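Local coordinates for probable adenylyl-sulfate kinase (Synechocystis sp., PDB 5CB8), which catalyses the ATP-dependent phosphorylation of adenosine 5'-phosphosulfate to 3'-phosphoadenylyl sulfate, the activated form of sulfate used in sulfur metabolism, at residues K70-S75 / D80-R85; F88-L93 / V100-I105; C171-D174 / E180-G183. All blocks are in the same frame, centred on the assembly; numbering follows the deposited sequence. Where two conformers were deposited one is given.

Contact 1 of 3, residues K70-S75 / D80-R85; sequences KGLGFS and DTNIRR. With ADX (adenosine-5'-phosphosulfate), chain G; SO4 (sulfate ion), chain I.
With CG of Leu72 anti to its own carbonyl carbon (chi1 -62°), the methyl CD1 reaches helix 76-94 and lies 3.6 Å from the backbone N of Asn82. In Asn82, CG anti to the backbone N (chi1 -179°) carries the amide past CD1 toward the bound nucleotide. The same CD1 meets CG2 of Thr81 at 3.8 Å, the two side chains crossing nearly perpendicular, and lies loosely over one face of the Arg85 guanidinium, 4.3 Å from NH1. At the edge of that guanidinium a water, 2.9 Å from Arg85 NH1, donates to Lys70 O; NH1 also bonds to Leu68 O. These contacts set the loop that follows helix 61-64 against helix 76-94, forming one wall of the adenosine-5'-phosphosulfate pocket of this P-loop kinase. Asn82 ND2 spans the anhydride, giving a hydrogen bond to O1B of the sulfate end at 3.0 Å and a weak one to O1A of the phosphate. Because Asn82 OD1 is bonded to Thr69 OG1, the amide is held with its N-H side to the ligand. Farther along the loop, the Phe74 ring lies face to face with the adenine, whose C5 sits 3.5 Å above the ring centre, and Arg65 makes a cation-pi contact with the same phenyl group. Arg84 NH1 donates in the guanidinium plane to O4 of a sulfate ion, probably from the crystallisation liquor, 3.0 Å away.

Contact 2 of 3, residues F88-L93 / V100-I105; sequences FVSHLL and VLVSAI. With ADX (adenosine-5'-phosphosulfate), chain G; ACT (acetate ion), chain J.
Ser90 and Leu93, one helical turn apart on helix 76-94, receive the two methyls of Val100 on strand 99-103, part of the parallel sheet of the P-loop kinase core. Helix 76-94 belongs to the beta-alpha-beta crossover between the neighbouring strands 56-60 and 99-103, and its short segment runs nearly antiparallel to the strand, at 165° and 9.3 Å between axes. Val100 is turned with CG1 anti to its backbone N (chi1 -175°), so that CG1 comes to Ser90 OG at 3.6 Å while CG2 touches Leu93 CB, also at 3.6 Å. Two residues on, the same face of the strand presents Val102, whose CG2 approaches Ser90 OG to 3.4 Å. The buried serine hydroxyl thus sits against two valine methyls, and it is hydrogen-bonded to Ile86 O, one turn earlier in the helix. Val89 and Leu93 also pack on their counterparts in the second subunit, which places this helix at the dimer interface. Beyond the strand the chain enters the substrate pocket: the Ile105 methyl CD1 meets adenine C2 at 3.5 Å, and Ile105 N donates almost straight (166°) to the phosphate oxygen O2A, 2.8 Å away.

Contact 3 of 3, residues C171-D174 / E180-G183; sequences CRTD and ESVG
Ser181 on helix 178-191 packs against Cys171 at the end of strand 169-171, closing the loop between the last strand of the parallel sheet and the last helix of this P-loop kinase fold. The small serine side chain sits alongside the thiol-bearing one, its CB 3.9 Å from Cys171 CB. With SG anti to its own carbonyl carbon (chi1 -58°), Cys171 swings the sulfur to the helix, where SG lies 3.8 Å from both CB and the carbonyl O of Ser181. The matching torsion of Ser181 (chi1 -57°) leaves OG near the cysteine methylene, 3.8 Å from Cys171 CB.

The sulfur and the hydroxyl are therefore not partners: the main hydrogen bond of Ser181 OG is to Glu176 OE2, with a weak one to Glu177 O, and since Glu176 OE1 also accepts from the backbone N of Arg172, one glutamate of the connecting loop joins the strand end to the helix. From there the chain passes through an inverse gamma turn centred on Arg172, after which Thr173 brings CG2 to 4.4 Å from Ser181 OG, a loose contact. Thr173 OG1 is bonded instead to Ala36 O, within the glycine-rich segment that by similarity binds ATP. Val182, next along the helix, has its CB directed away from the strand end, and its side chain packs on Ala44 and Lys48 of helix 38-50.

How the contacts relate
From the N terminus the three contacts follow one another in series; none nests in or crosses another. Contact 1 closes first, folding the loop after helix 61-64 back onto helix 76-94. The same helix then supplies the first segment of contact 2, which closes the turn into strand 99-103. These two touch where Ile83 CD1 meets Ala104 CB at 3.8 Å, and both reach the bound adenosine-5'-phosphosulfate. Contact 3 comes much later, tying strand 169-171, at an edge of the sheet within this chain, to helix 178-191. It lies across the centre of the chain from the other two, its centre about 27 Å from that of contact 1 and 21 Å from that of contact 2.

Contact 1 of 3, residues K70-S75 / D80-R85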
loop_
_atom_site.group_PDB
_atom_site.type_symbol
_atom_site.label_atom_id
_atom_site.label_comp_id
_atom_site.label_asym_id
_atom_site.label_seq_id
_atom_site.Cartn_x
_atom_site.Cartn_y
_atom_site.Cartn_z
ATOM N N LYS B 70 -2.247 -6.557 -8.955
ATOM C CA LYS B 70 -2.045 -7.283 -10.201
ATOM C C LYS B 70 -1.833 -8.756 -9.865
ATOM O O LYS B 70 -1.197 -9.082 -8.858
ATOM C CB LYS B 70 -0.827 -6.725 -10.931
ATOM C CG LYS B 70 -0.592 -7.305 -12.318
ATOM C CD LYS B 70 0.687 -6.716 -12.921
ATOM C CE LYS B 70 1.012 -7.316 -14.287
ATOM N NZ LYS B 70 2.345 -6.854 -14.786
ATOM N N GLY B 71 -2.385 -9.646 -10.680
ATOM C CA GLY B 71 -2.217 -11.069 -10.437
ATOM C C GLY B 71 -3.421 -11.730 -9.785
ATOM O O GLY B 71 -3.549 -12.949 -9.817
ATOM N N LEU B 72 -4.300 -10.935 -9.184
ATOM C CA LEU B 72 -5.489 -11.484 -8.541
ATOM C C LEU B 72 -6.638 -11.584 -9.536
ATOM O O LEU B 72 -6.772 -10.742 -10.434
ATOM C CB LEU B 72 -5.913 -10.614 -7.358
ATOM C CG LEU B 72 -4.908 -10.476 -6.215
ATOM C CD1 LEU B 72 -5.481 -9.617 -5.091
ATOM C CD2 LEU B 72 -4.494 -11.845 -5.692
ATOM N N GLY B 73 -7.461 -12.616 -9.378
ATOM C CA GLY B 73 -8.651 -12.765 -10.196
ATOM C C GLY B 73 -9.883 -12.425 -9.383
ATOM O O GLY B 73 -9.853 -11.514 -8.540
ATOM N N PHE B 74 -10.961 -13.171 -9.602
ATOM C CA PHE B 74 -12.248 -12.826 -8.999
ATOM C C PHE B 74 -12.887 -13.969 -8.223
ATOM O O PHE B 74 -14.080 -13.933 -7.918
ATOM C CB PHE B 74 -13.188 -12.274 -10.072
ATOM C CG PHE B 74 -12.687 -10.998 -10.670
ATOM C CD1 PHE B 74 -12.994 -9.784 -10.079
ATOM C CD2 PHE B 74 -11.831 -11.017 -11.762
ATOM C CE1 PHE B 74 -12.508 -8.608 -10.593
ATOM C CE2 PHE B 74 -11.335 -9.845 -12.284
ATOM C CZ PHE B 74 -11.674 -8.640 -11.707
ATOM N N SER B 75 -12.091 -14.976 -7.880
ATOM C CA SER B 75 -12.547 -15.969 -6.910
ATOM C C SER B 75 -12.794 -15.261 -5.580
ATOM O O SER B 75 -12.311 -14.146 -5.360
ATOM C CB SER B 75 -11.475 -17.024 -6.691
ATOM O OG SER B 75 -10.368 -16.438 -6.023
ATOM N N ASP B 80 -11.182 -11.263 -1.627
ATOM C CA ASP B 80 -10.855 -10.976 -0.228
ATOM C C ASP B 80 -9.445 -10.407 -0.123
ATOM O O ASP B 80 -9.208 -9.415 0.573
ATOM C CB ASP B 80 -10.992 -12.227 0.656
ATOM C CG ASP B 80 -12.443 -12.608 0.921
ATOM O OD1 ASP B 80 -13.349 -11.875 0.473
ATOM O OD2 ASP B 80 -12.680 -13.635 1.597
ATOM N N THR B 81 -8.504 -11.042 -0.812
ATOM C CA THR B 81 -7.128 -10.558 -0.794
ATOM C C THR B 81 -7.077 -9.140 -1.342
ATOM O O THR B 81 -6.414 -8.263 -0.772
ATOM C CB THR B 81 -6.207 -11.460 -1.615
ATOM O OG1 THR B 81 -6.206 -12.767 -1.035
ATOM C CG2 THR B 81 -4.780 -10.904 -1.620
ATOM N N ASN B 82 -7.789 -8.918 -2.442
ATOM C CA ASN B 82 -7.795 -7.612 -3.096
ATOM C C ASN B 82 -8.277 -6.517 -2.152
ATOM O O ASN B 82 -7.592 -5.509 -1.932
ATOM C CB ASN B 82 -8.664 -7.678 -4.359
ATOM C CG ASN B 82 -8.702 -6.357 -5.124
ATOM O OD1 ASN B 82 -7.660 -5.813 -5.513
ATOM N ND2 ASN B 82 -9.907 -5.850 -5.370
ATOM N N ILE B 83 -9.448 -6.726 -1.568
ATOM C CA ILE B 83 -10.034 -5.727 -0.687
ATOM C C ILE B 83 -9.195 -5.524 0.574
ATOM O O ILE B 83 -8.991 -4.389 1.016
ATOM C CB ILE B 83 -11.481 -6.087 -0.332
ATOM C CG1 ILE B 83 -12.333 -6.089 -1.608
ATOM C CG2 ILE B 83 -12.042 -5.113 0.693
ATOM C CD1 ILE B 83 -12.208 -4.811 -2.446
ATOM N N ARG B 84 -8.699 -6.612 1.153
ATOM C CA ARG B 84 -7.843 -6.485 2.334
ATOM C C ARG B 84 -6.555 -5.708 2.045
ATOM O O ARG B 84 -6.063 -4.960 2.907
ATOM C CB ARG B 84 -7.542 -7.866 2.936
ATOM C CG ARG B 84 -8.718 -8.438 3.730
ATOM C CD ARG B 84 -8.532 -9.908 4.009
ATOM N NE ARG B 84 -9.499 -10.389 4.994
ATOM C CZ ARG B 84 -9.871 -11.657 5.116
ATOM N NH1 ARG B 84 -9.369 -12.574 4.297
ATOM N NH2 ARG B 84 -10.742 -12.002 6.058
ATOM N N ARG B 85 -6.013 -5.862 0.837
ATOM C CA ARG B 85 -4.773 -5.164 0.489
ATOM C C ARG B 85 -5.031 -3.677 0.261
ATOM O O ARG B 85 -4.247 -2.825 0.688
ATOM C CB ARG B 85 -4.113 -5.788 -0.747
ATOM C CG ARG B 85 -2.686 -5.285 -0.991
ATOM C CD ARG B 85 -2.023 -6.043 -2.144
ATOM N NE ARG B 85 -1.953 -7.481 -1.881
ATOM C CZ ARG B 85 -1.777 -8.403 -2.825
ATOM N NH1 ARG B 85 -1.655 -8.043 -4.093
ATOM N NH2 ARG B 85 -1.708 -9.689 -2.503
HETATM S SB ADX G . -13.664 -6.662 -6.158
HETATM O O1B ADX G . -12.413 -7.366 -5.852
HETATM O O2B ADX G . -13.869 -5.511 -5.260
HETATM O O3B ADX G . -14.781 -7.612 -6.063
HETATM P PA ADX G . -12.879 -4.849 -8.091
HETATM O O1A ADX G . -11.450 -4.807 -7.561
HETATM O O2A ADX G . -13.646 -3.561 -7.804
HETATM O O3A ADX G . -13.628 -6.160 -7.586
HETATM O "O5'" ADX G . -12.787 -5.047 -9.678
HETATM C "C5'" ADX G . -13.957 -5.028 -10.442
HETATM C "C4'" ADX G . -13.751 -4.714 -11.819
HETATM O "O4'" ADX G . -13.133 -5.880 -12.472
HETATM C "C3'" ADX G . -15.023 -4.468 -12.505
HETATM O "O3'" ADX G . -15.195 -3.128 -12.658
HETATM C "C2'" ADX G . -14.882 -5.103 -13.836
HETATM O "O2'" ADX G . -14.483 -4.182 -14.742
HETATM C "C1'" ADX G . -13.795 -6.118 -13.698
HETATM N N9 ADX G . -14.208 -7.492 -13.733
HETATM C C8 ADX G . -13.656 -8.477 -14.481
HETATM N N7 ADX G . -14.195 -9.645 -14.117
HETATM C C5 ADX G . -15.090 -9.418 -13.124
HETATM C C6 ADX G . -15.916 -10.254 -12.375
HETATM N N6 ADX G . -15.893 -11.694 -12.569
HETATM N N1 ADX G . -16.717 -9.704 -11.438
HETATM C C2 ADX G . -16.708 -8.371 -11.217
HETATM N N3 ADX G . -15.917 -7.543 -11.915
HETATM C C4 ADX G . -15.096 -8.037 -12.873
HETATM S S SO4 I . -5.707 -12.451 2.504
HETATM O O1 SO4 I . -5.353 -11.047 2.729
HETATM O O2 SO4 I . -4.954 -12.940 1.341
HETATM O O3 SO4 I . -5.341 -13.237 3.685
HETATM O O4 SO4 I . -7.160 -12.590 2.265
HETATM O O HOH W 1 -1.231 -10.033 -6.216
#

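Contact 2 of 3, residues F88-L93 / V100-I105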
loop_
_atom_site.group_PDB
_atom_site.type_symbol
_atom_site.label_atom_id
_atom_site.label_comp_id
_atom_site.label_asym_id
_atom_site.label_seq_id
_atom_site.Cartn_x
_atom_site.Cartn_y
_atom_site.Cartn_z
ATOM N N PHE B 88 -5.355 -2.238 3.626
ATOM C CA PHE B 88 -4.042 -2.058 4.251
ATOM C C PHE B 88 -3.456 -0.699 3.891
ATOM O O PHE B 88 -3.027 0.062 4.762
ATOM C CB PHE B 88 -3.093 -3.180 3.802
ATOM C CG PHE B 88 -1.666 -3.022 4.287
ATOM C CD1 PHE B 88 -0.729 -2.341 3.523
ATOM C CD2 PHE B 88 -1.262 -3.585 5.489
ATOM C CE1 PHE B 88 0.582 -2.203 3.964
ATOM C CE2 PHE B 88 0.050 -3.458 5.934
ATOM C CZ PHE B 88 0.968 -2.762 5.167
ATOM N N VAL B 89 -3.424 -0.400 2.600
ATOM C CA VAL B 89 -2.851 0.848 2.125
ATOM C C VAL B 89 -3.713 2.023 2.574
ATOM O O VAL B 89 -3.184 3.061 2.981
ATOM C CB VAL B 89 -2.728 0.835 0.589
ATOM C CG1 VAL B 89 -2.199 2.170 0.065
ATOM C CG2 VAL B 89 -1.822 -0.317 0.151
ATOM N N SER B 90 -5.035 1.859 2.505
ATOM C CA SER B 90 -5.959 2.918 2.933
ATOM C C SER B 90 -5.758 3.261 4.404
ATOM O O SER B 90 -5.811 4.429 4.802
ATOM C CB SER B 90 -7.418 2.491 2.722
ATOM O OG SER B 90 -7.683 2.256 1.351
ATOM N N HIS B 91 -5.545 2.230 5.212
ATOM C CA HIS B 91 -5.304 2.417 6.637
ATOM C C HIS B 91 -4.038 3.232 6.904
ATOM O O HIS B 91 -4.064 4.184 7.692
ATOM C CB HIS B 91 -5.191 1.057 7.314
ATOM C CG HIS B 91 -5.050 1.130 8.800
ATOM N ND1 HIS B 91 -4.471 0.120 9.538
ATOM C CD2 HIS B 91 -5.415 2.088 9.688
ATOM C CE1 HIS B 91 -4.485 0.451 10.819
ATOM N NE2 HIS B 91 -5.050 1.640 10.936
ATOM N N LEU B 92 -2.927 2.869 6.262
ATOM C CA LEU B 92 -1.679 3.612 6.479
ATOM C C LEU B 92 -1.819 5.082 6.084
ATOM O O LEU B 92 -1.318 5.974 6.782
ATOM C CB LEU B 92 -0.508 2.971 5.722
ATOM C CG LEU B 92 -0.154 1.542 6.114
ATOM C CD1 LEU B 92 1.136 1.080 5.416
ATOM C CD2 LEU B 92 -0.026 1.443 7.614
ATOM N N LEU B 93 -2.509 5.341 4.977
ATOM C CA LEU B 93 -2.689 6.722 4.525
ATOM C C LEU B 93 -3.617 7.486 5.468
ATOM O O LEU B 93 -3.331 8.618 5.854
ATOM C CB LEU B 93 -3.226 6.756 3.085
ATOM C CG LEU B 93 -2.224 6.331 2.005
ATOM C CD1 LEU B 93 -2.940 5.995 0.697
ATOM C CD2 LEU B 93 -1.188 7.443 1.785
ATOM N N VAL B 100 -8.654 9.227 1.764
ATOM C CA VAL B 100 -8.503 8.151 0.790
ATOM C C VAL B 100 -9.843 7.840 0.142
ATOM O O VAL B 100 -10.821 7.552 0.839
ATOM C CB VAL B 100 -7.965 6.871 1.463
ATOM C CG1 VAL B 100 -7.703 5.780 0.412
ATOM C CG2 VAL B 100 -6.691 7.188 2.232
ATOM N N LEU B 101 -9.897 7.915 -1.187
ATOM C CA LEU B 101 -11.116 7.560 -1.918
ATOM C C LEU B 101 -10.944 6.170 -2.503
ATOM O O LEU B 101 -10.111 5.972 -3.384
ATOM C CB LEU B 101 -11.373 8.545 -3.069
ATOM C CG LEU B 101 -12.086 9.872 -2.809
ATOM C CD1 LEU B 101 -11.642 10.518 -1.528
ATOM C CD2 LEU B 101 -11.893 10.834 -3.974
ATOM N N VAL B 102 -11.728 5.210 -2.023
ATOM C CA VAL B 102 -11.669 3.850 -2.566
ATOM C C VAL B 102 -12.896 3.588 -3.420
ATOM O O VAL B 102 -14.019 3.923 -3.028
ATOM C CB VAL B 102 -11.603 2.799 -1.450
ATOM C CG1 VAL B 102 -11.665 1.373 -2.042
ATOM C CG2 VAL B 102 -10.324 2.980 -0.631
ATOM N N SER B 103 -12.681 3.013 -4.599
ATOM C CA SER B 103 -13.784 2.596 -5.451
ATOM C C SER B 103 -13.548 1.138 -5.810
ATOM O O SER B 103 -12.636 0.823 -6.577
ATOM C CB SER B 103 -13.832 3.435 -6.727
ATOM O OG SER B 103 -14.895 3.013 -7.569
ATOM N N ALA B 104 -14.362 0.247 -5.252
ATOM C CA ALA B 104 -14.185 -1.183 -5.481
ATOM C C ALA B 104 -15.517 -1.875 -5.288
ATOM O O ALA B 104 -16.282 -1.502 -4.404
ATOM C CB ALA B 104 -13.144 -1.756 -4.513
ATOM N N ILE B 105 -15.799 -2.880 -6.113
ATOM C CA ILE B 105 -17.061 -3.594 -5.975
ATOM C C ILE B 105 -17.220 -4.048 -4.532
ATOM O O ILE B 105 -18.273 -3.819 -3.942
ATOM C CB ILE B 105 -17.177 -4.793 -6.929
ATOM C CG1 ILE B 105 -17.377 -4.313 -8.368
ATOM C CG2 ILE B 105 -18.360 -5.678 -6.533
ATOM C CD1 ILE B 105 -17.434 -5.473 -9.368
HETATM S SB ADX G . -13.664 -6.662 -6.158
HETATM O O1B ADX G . -12.413 -7.366 -5.852
HETATM O O2B ADX G . -13.869 -5.511 -5.260
HETATM O O3B ADX G . -14.781 -7.612 -6.063
HETATM P PA ADX G . -12.879 -4.849 -8.091
HETATM O O1A ADX G . -11.450 -4.807 -7.561
HETATM O O2A ADX G . -13.646 -3.561 -7.804
HETATM O O3A ADX G . -13.628 -6.160 -7.586
HETATM O "O5'" ADX G . -12.787 -5.047 -9.678
HETATM C "C5'" ADX G . -13.957 -5.028 -10.442
HETATM C "C4'" ADX G . -13.751 -4.714 -11.819
HETATM O "O4'" ADX G . -13.133 -5.880 -12.472
HETATM C "C3'" ADX G . -15.023 -4.468 -12.505
HETATM O "O3'" ADX G . -15.195 -3.128 -12.658
HETATM C "C2'" ADX G . -14.882 -5.103 -13.836
HETATM O "O2'" ADX G . -14.483 -4.182 -14.742
HETATM C "C1'" ADX G . -13.795 -6.118 -13.698
HETATM N N9 ADX G . -14.208 -7.492 -13.733
HETATM C C8 ADX G . -13.656 -8.477 -14.481
HETATM N N7 ADX G . -14.195 -9.645 -14.117
HETATM C C5 ADX G . -15.090 -9.418 -13.124
HETATM C C6 ADX G . -15.916 -10.254 -12.375
HETATM N N6 ADX G . -15.893 -11.694 -12.569
HETATM N N1 ADX G . -16.717 -9.704 -11.438
HETATM C C2 ADX G . -16.708 -8.371 -11.217
HETATM N N3 ADX G . -15.917 -7.543 -11.915
HETATM C C4 ADX G . -15.096 -8.037 -12.873
HETATM C C ACT J . -4.339 3.427 13.949
HETATM O O ACT J . -3.824 4.380 14.572
HETATM O OXT ACT J . -3.663 2.375 13.872
HETATM C CH3 ACT J . -5.688 3.549 13.317
#

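Contact 3 of 3, residues C171-D174 / E180-G183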
loop_
_atom_site.group_PDB
_atom_site.type_symbol
_atom_site.label_atom_id
_atom_site.label_comp_id
_atom_site.label_asym_id
_atom_site.label_seq_id
_atom_site.Cartn_x
_atom_site.Cartn_y
_atom_site.Cartn_z
ATOM N N CYS B 171 -26.075 6.439 -2.444
ATOM C CA CYS B 171 -26.287 7.193 -3.673
ATOM C C CYS B 171 -27.053 6.309 -4.645
ATOM O O CYS B 171 -26.509 5.322 -5.158
ATOM C CB CYS B 171 -24.941 7.601 -4.280
ATOM S SG CYS B 171 -23.894 8.589 -3.168
ATOM N N ARG B 172 -28.325 6.628 -4.867
ATOM C CA ARG B 172 -29.129 5.855 -5.803
ATOM C C ARG B 172 -28.979 6.490 -7.175
ATOM O O ARG B 172 -29.759 7.366 -7.559
ATOM C CB ARG B 172 -30.591 5.787 -5.334
ATOM C CG ARG B 172 -30.683 5.046 -4.001
ATOM C CD ARG B 172 -32.097 4.830 -3.468
ATOM N NE ARG B 172 -32.014 3.967 -2.285
ATOM C CZ ARG B 172 -33.049 3.538 -1.571
ATOM N NH1 ARG B 172 -34.282 3.889 -1.901
ATOM N NH2 ARG B 172 -32.841 2.755 -0.520
ATOM N N THR B 173 -27.958 6.044 -7.909
ATOM C CA THR B 173 -27.483 6.782 -9.079
ATOM C C THR B 173 -28.457 6.813 -10.245
ATOM O O THR B 173 -28.302 7.639 -11.143
ATOM C CB THR B 173 -26.112 6.271 -9.555
ATOM O OG1 THR B 173 -26.185 4.855 -9.741
ATOM C CG2 THR B 173 -25.057 6.570 -8.509
ATOM N N ASP B 174 -29.457 5.930 -10.233
ATOM C CA ASP B 174 -30.500 5.942 -11.254
ATOM C C ASP B 174 -31.581 6.973 -10.942
ATOM O O ASP B 174 -32.435 7.274 -11.789
ATOM C CB ASP B 174 -31.138 4.559 -11.384
ATOM C CG ASP B 174 -31.634 4.012 -10.056
ATOM O OD1 ASP B 174 -30.922 4.145 -9.029
ATOM O OD2 ASP B 174 -32.731 3.421 -10.043
ATOM N N GLU B 180 -25.863 15.722 -6.808
ATOM C CA GLU B 180 -26.592 15.339 -5.605
ATOM C C GLU B 180 -25.847 14.222 -4.872
ATOM O O GLU B 180 -25.702 14.263 -3.645
ATOM C CB GLU B 180 -28.021 14.906 -5.944
ATOM C CG GLU B 180 -28.908 14.707 -4.721
ATOM C CD GLU B 180 -30.331 14.288 -5.072
ATOM O OE1 GLU B 180 -30.672 14.247 -6.281
ATOM O OE2 GLU B 180 -31.101 13.994 -4.129
ATOM N N SER B 181 -25.352 13.239 -5.621
ATOM C CA SER B 181 -24.616 12.141 -5.005
ATOM C C SER B 181 -23.336 12.638 -4.337
ATOM O O SER B 181 -23.074 12.327 -3.171
ATOM C CB SER B 181 -24.296 11.052 -6.034
ATOM O OG SER B 181 -25.483 10.582 -6.647
ATOM N N VAL B 182 -22.536 13.403 -5.079
ATOM C CA VAL B 182 -21.321 13.999 -4.519
ATOM C C VAL B 182 -21.666 14.884 -3.323
ATOM O O VAL B 182 -20.990 14.846 -2.288
ATOM C CB VAL B 182 -20.567 14.848 -5.577
ATOM C CG1 VAL B 182 -19.399 15.583 -4.941
ATOM C CG2 VAL B 182 -20.081 13.965 -6.719
ATOM N N GLY B 183 -22.727 15.676 -3.464
ATOM C CA GLY B 183 -23.146 16.583 -2.409
ATOM C C GLY B 183 -23.419 15.887 -1.084
ATOM O O GLY B 183 -23.075 16.411 -0.023
#